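Long-range contacts in EmGH1 (Erythrobacter marinus, PDB 5Z87), which probably hydrolyses beta-glucosidic bonds as a member of glycoside hydrolase family 3: residues A334-L338 / V351-L355; I528-L532 / L564-L569. All coordinates share one frame; numbering follows the deposited sequence.

Following the chain from its N terminus, contact 1 comes first: helix 330-340 runs into the short strand 345-346, and the loop after it folds back so that residues 351-355 lie against 334-338, closing a loop of 12 residues within the family 3 N-terminal domain and joining that helix to the turn entering helix 355-360. Contact 2 opens only after this one has closed. In the C-terminal domain, strand 527-533 of the mixed sheet leads through 31 residues to helix 561-569, which packs back on that strand. The two loops follow in series, neither nesting nor crossing, on opposite sides of the chain's centre, with nearest atoms about 42 Å apart.

Contact 1: A334-L338 / V351-L355; sequences AIMGL and VYLML
Tyr352 reaches along one side of the helix bearing Ala334, Gly337 and Leu338, its ring running in beneath both the helix backbone and the methyls of Leu355. The near rim of the ring meets the helix backbone at Ala334: CE1 of Tyr352 comes 3.5 Å from O of Ala334, at a slant to the ring plane, while its CD1 lies beside Ala334 CB. Over the face sits CD1 of Leu355, 3.6 Å above the plane and displaced toward the rim. CD1 of Leu338 meets the far end of the ring obliquely, 3.7 Å from CZ of Tyr352; with chi1 of Leu338 at -165°, CG stands opposite the backbone N and the branch leans back toward the phenol. The hydroxyl passes close to N of Leu338 at an angle too poor for a bond; that N-H goes to O of Ala334, and the hydroxyl is hydrogen-bonded to the carbonyl of Val342. In the TIM-barrel-related N-terminal domain of family 3, this contact joins helix 330-340 to the turn that leads into helix 355-360, and Glu345 receives the N-H groups of both Val351 and Tyr352. Ala334 CB fits between Val351 and Leu355, 3.7 Å from CG2 of Val351 and 4.1 Å from CD2 of Leu355. With an alanine at Tyr352, a gap would probably open beneath the CD1 methyls of Leu338 and Leu355, and the Val342 carbonyl would lose its hydroxyl partner. Farther along the helix, CD2 of Leu338 touches CD1 of Leu355 at 4.0 Å, methyl against methyl.

Contact 2: I528-L532 / L564-L569; sequences IVMCL and LAEALL
Strand 527-533, an inner strand of the mixed sheet in the family 3 C-terminal domain, is packed on one side by helix 561-569; the chain then enters strand 574-580, parallel to and next to strand 527-533 in the sheet: a beta-alpha-beta crossover. The short segments run almost antiparallel, at 175°, with their axes 10.2 Å apart. Alternation along the strand turns Ile528, Met530 and Leu532 toward the helix. Met530 reaches deepest. Its chain extends to the sulfur and then bends, with chi3 at -75°, which brings SD to 3.8 Å from CA of Ala565 and lays CE against the CB of that alanine. The same sulfur meets CD1 of Leu568 at 3.8 Å; the Met530 and Leu568 side chains pass alongside each other in opposite directions, one going out from the sheet and the other in from the helix. That leucine methyl also touches Ile528, 3.9 Å from its CG2, and so bridges two strand residues. CE of Met530 continues to the flank of Leu569, 4.3 Å from CG. At the other end, Leu532 crosses Leu564 at an angle, with CD2 of one 3.9 Å from CD2 of the other, while CD1 of Leu532 looks onto Ala565 CB. Neighbouring elements continue this layer: Leu564 also touches Ile515 of helix 508-522, and Met530 touches Leu590 of helix 588-593. No hydrogen bond crosses between the two segments; apolar carbon and thioether surfaces make the contact, which implies cohesion through dispersion and the exclusion of water.

Contact 1: A334-L338 / V351-L355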
loop_
_atom_site.group_PDB
_atom_site.type_symbol
_atom_site.label_atom_id
_atom_site.label_comp_id
_atom_site.label_asym_id
_atom_site.label_seq_id
_atom_site.Cartn_x
_atom_site.Cartn_y
_atom_site.Cartn_z
ATOM N N ALA A 334 -5.755 21.694 21.203
ATOM C CA ALA A 334 -4.619 22.456 21.714
ATOM C C ALA A 334 -3.921 21.699 22.835
ATOM O O ALA A 334 -2.688 21.593 22.846
ATOM C CB ALA A 334 -5.092 23.839 22.188
ATOM N N ILE A 335 -4.697 21.103 23.750
ATOM C CA ILE A 335 -4.102 20.407 24.892
ATOM C C ILE A 335 -3.342 19.168 24.435
ATOM O O ILE A 335 -2.223 18.904 24.895
ATOM C CB ILE A 335 -5.177 20.048 25.933
ATOM C CG1 ILE A 335 -5.741 21.313 26.576
ATOM C CG2 ILE A 335 -4.576 19.140 27.018
ATOM C CD1 ILE A 335 -6.859 21.040 27.585
ATOM N N MET A 336 -3.938 18.380 23.532
ATOM C CA MET A 336 -3.259 17.187 23.024
ATOM C C MET A 336 -1.948 17.540 22.327
ATOM O O MET A 336 -0.908 16.927 22.595
ATOM C CB MET A 336 -4.178 16.425 22.072
ATOM C CG MET A 336 -5.271 15.654 22.772
ATOM S SD MET A 336 -6.252 14.692 21.596
ATOM C CE MET A 336 -7.490 14.009 22.702
ATOM N N GLY A 337 -1.975 18.529 21.422
ATOM C CA GLY A 337 -0.751 18.911 20.729
ATOM C C GLY A 337 0.348 19.391 21.668
ATOM O O GLY A 337 1.518 19.006 21.531
ATOM N N LEU A 338 -0.003 20.245 22.628
ATOM C CA LEU A 338 1.013 20.793 23.524
ATOM C C LEU A 338 1.614 19.709 24.416
ATOM O O LEU A 338 2.842 19.614 24.553
ATOM C CB LEU A 338 0.409 21.923 24.360
ATOM C CG LEU A 338 1.428 22.800 25.069
ATOM C CD1 LEU A 338 2.144 23.657 24.051
ATOM C CD2 LEU A 338 0.724 23.655 26.131
ATOM N N VAL A 351 -5.567 27.337 17.606
ATOM C CA VAL A 351 -6.143 26.863 18.855
ATOM C C VAL A 351 -5.207 27.137 20.031
ATOM O O VAL A 351 -5.666 27.187 21.181
ATOM C CB VAL A 351 -6.529 25.367 18.764
ATOM C CG1 VAL A 351 -7.530 25.141 17.642
ATOM C CG2 VAL A 351 -5.297 24.474 18.586
ATOM N N TYR A 352 -3.907 27.347 19.780
ATOM C CA TYR A 352 -3.021 27.701 20.886
ATOM C C TYR A 352 -3.350 29.057 21.498
ATOM O O TYR A 352 -2.846 29.358 22.582
ATOM C CB TYR A 352 -1.559 27.701 20.447
ATOM C CG TYR A 352 -0.885 26.360 20.567
ATOM C CD1 TYR A 352 -1.634 25.193 20.712
ATOM C CD2 TYR A 352 0.501 26.256 20.521
ATOM C CE1 TYR A 352 -1.010 23.937 20.823
ATOM C CE2 TYR A 352 1.141 25.006 20.624
ATOM C CZ TYR A 352 0.373 23.855 20.778
ATOM O OH TYR A 352 0.997 22.637 20.877
ATOM N N LEU A 353 -4.177 29.875 20.843
ATOM C CA LEU A 353 -4.616 31.116 21.462
ATOM C C LEU A 353 -5.459 30.856 22.708
ATOM O O LEU A 353 -5.594 31.749 23.549
ATOM C CB LEU A 353 -5.392 31.969 20.456
ATOM C CG LEU A 353 -4.571 32.852 19.493
ATOM C CD1 LEU A 353 -3.518 32.076 18.735
ATOM C CD2 LEU A 353 -5.453 33.594 18.497
ATOM N N MET A 354 -6.002 29.646 22.859
ATOM C CA MET A 354 -6.758 29.267 24.048
ATOM C C MET A 354 -5.869 28.850 25.213
ATOM O O MET A 354 -6.385 28.653 26.316
ATOM C CB MET A 354 -7.721 28.107 23.734
ATOM C CG MET A 354 -8.772 28.402 22.670
ATOM S SD MET A 354 -9.701 26.914 22.198
ATOM C CE MET A 354 -10.640 27.545 20.806
ATOM N N LEU A 355 -4.561 28.692 25.001
ATOM C CA LEU A 355 -3.706 28.145 26.054
ATOM C C LEU A 355 -3.724 28.964 27.346
ATOM O O LEU A 355 -3.828 28.357 28.428
ATOM C CB LEU A 355 -2.280 27.984 25.522
ATOM C CG LEU A 355 -2.045 26.933 24.445
ATOM C CD1 LEU A 355 -0.553 26.861 24.124
ATOM C CD2 LEU A 355 -2.577 25.574 24.882
#

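Contact 2: I528-L532 / L564-L569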
loop_
_atom_site.group_PDB
_atom_site.type_symbol
_atom_site.label_atom_id
_atom_site.label_comp_id
_atom_site.label_asym_id
_atom_site.label_seq_id
_atom_site.Cartn_x
_atom_site.Cartn_y
_atom_site.Cartn_z
ATOM N N ILE A 528 15.284 16.535 -33.849
ATOM C CA ILE A 528 14.082 16.841 -33.077
ATOM C C ILE A 528 14.389 16.592 -31.602
ATOM O O ILE A 528 14.854 15.504 -31.239
ATOM C CB ILE A 528 12.886 15.981 -33.522
ATOM C CG1 ILE A 528 12.618 16.137 -35.016
ATOM C CG2 ILE A 528 11.641 16.311 -32.712
ATOM C CD1 ILE A 528 11.533 15.213 -35.489
ATOM N N VAL A 529 14.136 17.589 -30.757
ATOM C CA VAL A 529 14.352 17.471 -29.314
ATOM C C VAL A 529 13.005 17.658 -28.639
ATOM O O VAL A 529 12.459 18.771 -28.636
ATOM C CB VAL A 529 15.369 18.486 -28.782
ATOM C CG1 VAL A 529 15.379 18.444 -27.273
ATOM C CG2 VAL A 529 16.757 18.201 -29.325
ATOM N N MET A 530 12.467 16.576 -28.068
ATOM C CA MET A 530 11.145 16.594 -27.451
ATOM C C MET A 530 11.271 16.861 -25.952
ATOM O O MET A 530 12.001 16.152 -25.245
ATOM C CB MET A 530 10.424 15.275 -27.705
ATOM C CG MET A 530 10.616 14.767 -29.130
ATOM S SD MET A 530 9.549 13.383 -29.536
ATOM C CE MET A 530 10.351 12.044 -28.638
ATOM N N CYS A 531 10.562 17.888 -25.478
ATOM C CA CYS A 531 10.554 18.310 -24.075
ATOM C C CYS A 531 9.192 17.950 -23.488
ATOM O O CYS A 531 8.195 18.635 -23.739
ATOM C CB CYS A 531 10.841 19.800 -23.961
ATOM S SG CYS A 531 12.446 20.241 -24.661
ATOM N N LEU A 532 9.159 16.866 -22.713
ATOM C CA LEU A 532 7.919 16.262 -22.240
ATOM C C LEU A 532 8.005 16.013 -20.732
ATOM O O LEU A 532 9.042 16.229 -20.093
ATOM C CB LEU A 532 7.637 14.953 -22.992
ATOM C CG LEU A 532 7.922 14.901 -24.499
ATOM C CD1 LEU A 532 8.015 13.470 -24.970
ATOM C CD2 LEU A 532 6.832 15.619 -25.248
ATOM N N LEU A 564 2.128 12.681 -29.419
ATOM C CA LEU A 564 3.063 13.607 -30.052
ATOM C C LEU A 564 4.413 12.946 -30.292
ATOM O O LEU A 564 5.014 13.111 -31.363
ATOM C CB LEU A 564 3.231 14.859 -29.188
ATOM C CG LEU A 564 4.430 15.761 -29.505
ATOM C CD1 LEU A 564 4.246 16.495 -30.853
ATOM C CD2 LEU A 564 4.686 16.748 -28.365
ATOM N N ALA A 565 4.902 12.187 -29.307
ATOM C CA ALA A 565 6.229 11.597 -29.423
ATOM C C ALA A 565 6.283 10.576 -30.547
ATOM O O ALA A 565 7.231 10.567 -31.343
ATOM C CB ALA A 565 6.635 10.956 -28.100
ATOM N N GLU A 566 5.277 9.705 -30.628
ATOM C CA GLU A 566 5.271 8.712 -31.695
ATOM C C GLU A 566 5.102 9.361 -33.070
ATOM O O GLU A 566 5.672 8.872 -34.055
ATOM C CB GLU A 566 4.175 7.679 -31.436
ATOM C CG GLU A 566 4.302 7.012 -30.076
ATOM C CD GLU A 566 3.348 5.852 -29.911
ATOM O OE1 GLU A 566 2.236 6.052 -29.357
ATOM O OE2 GLU A 566 3.713 4.739 -30.349
ATOM N N ALA A 567 4.351 10.466 -33.154
ATOM C CA ALA A 567 4.187 11.148 -34.436
ATOM C C ALA A 567 5.516 11.684 -34.940
ATOM O O ALA A 567 5.810 11.601 -36.136
ATOM C CB ALA A 567 3.167 12.277 -34.321
ATOM N N LEU A 568 6.336 12.232 -34.042
ATOM C CA LEU A 568 7.631 12.775 -34.442
ATOM C C LEU A 568 8.639 11.669 -34.711
ATOM O O LEU A 568 9.474 11.785 -35.622
ATOM C CB LEU A 568 8.162 13.727 -33.363
ATOM C CG LEU A 568 7.321 14.994 -33.145
ATOM C CD1 LEU A 568 7.812 15.809 -31.946
ATOM C CD2 LEU A 568 7.310 15.864 -34.417
ATOM N N LEU A 569 8.579 10.593 -33.922
ATOM C CA LEU A 569 9.530 9.507 -34.099
ATOM C C LEU A 569 9.339 8.823 -35.446
ATOM O O LEU A 569 10.318 8.394 -36.070
ATOM C CB LEU A 569 9.394 8.509 -32.943
ATOM C CG LEU A 569 9.987 8.982 -31.609
ATOM C CD1 LEU A 569 9.497 8.136 -30.444
ATOM C CD2 LEU A 569 11.493 8.993 -31.657
#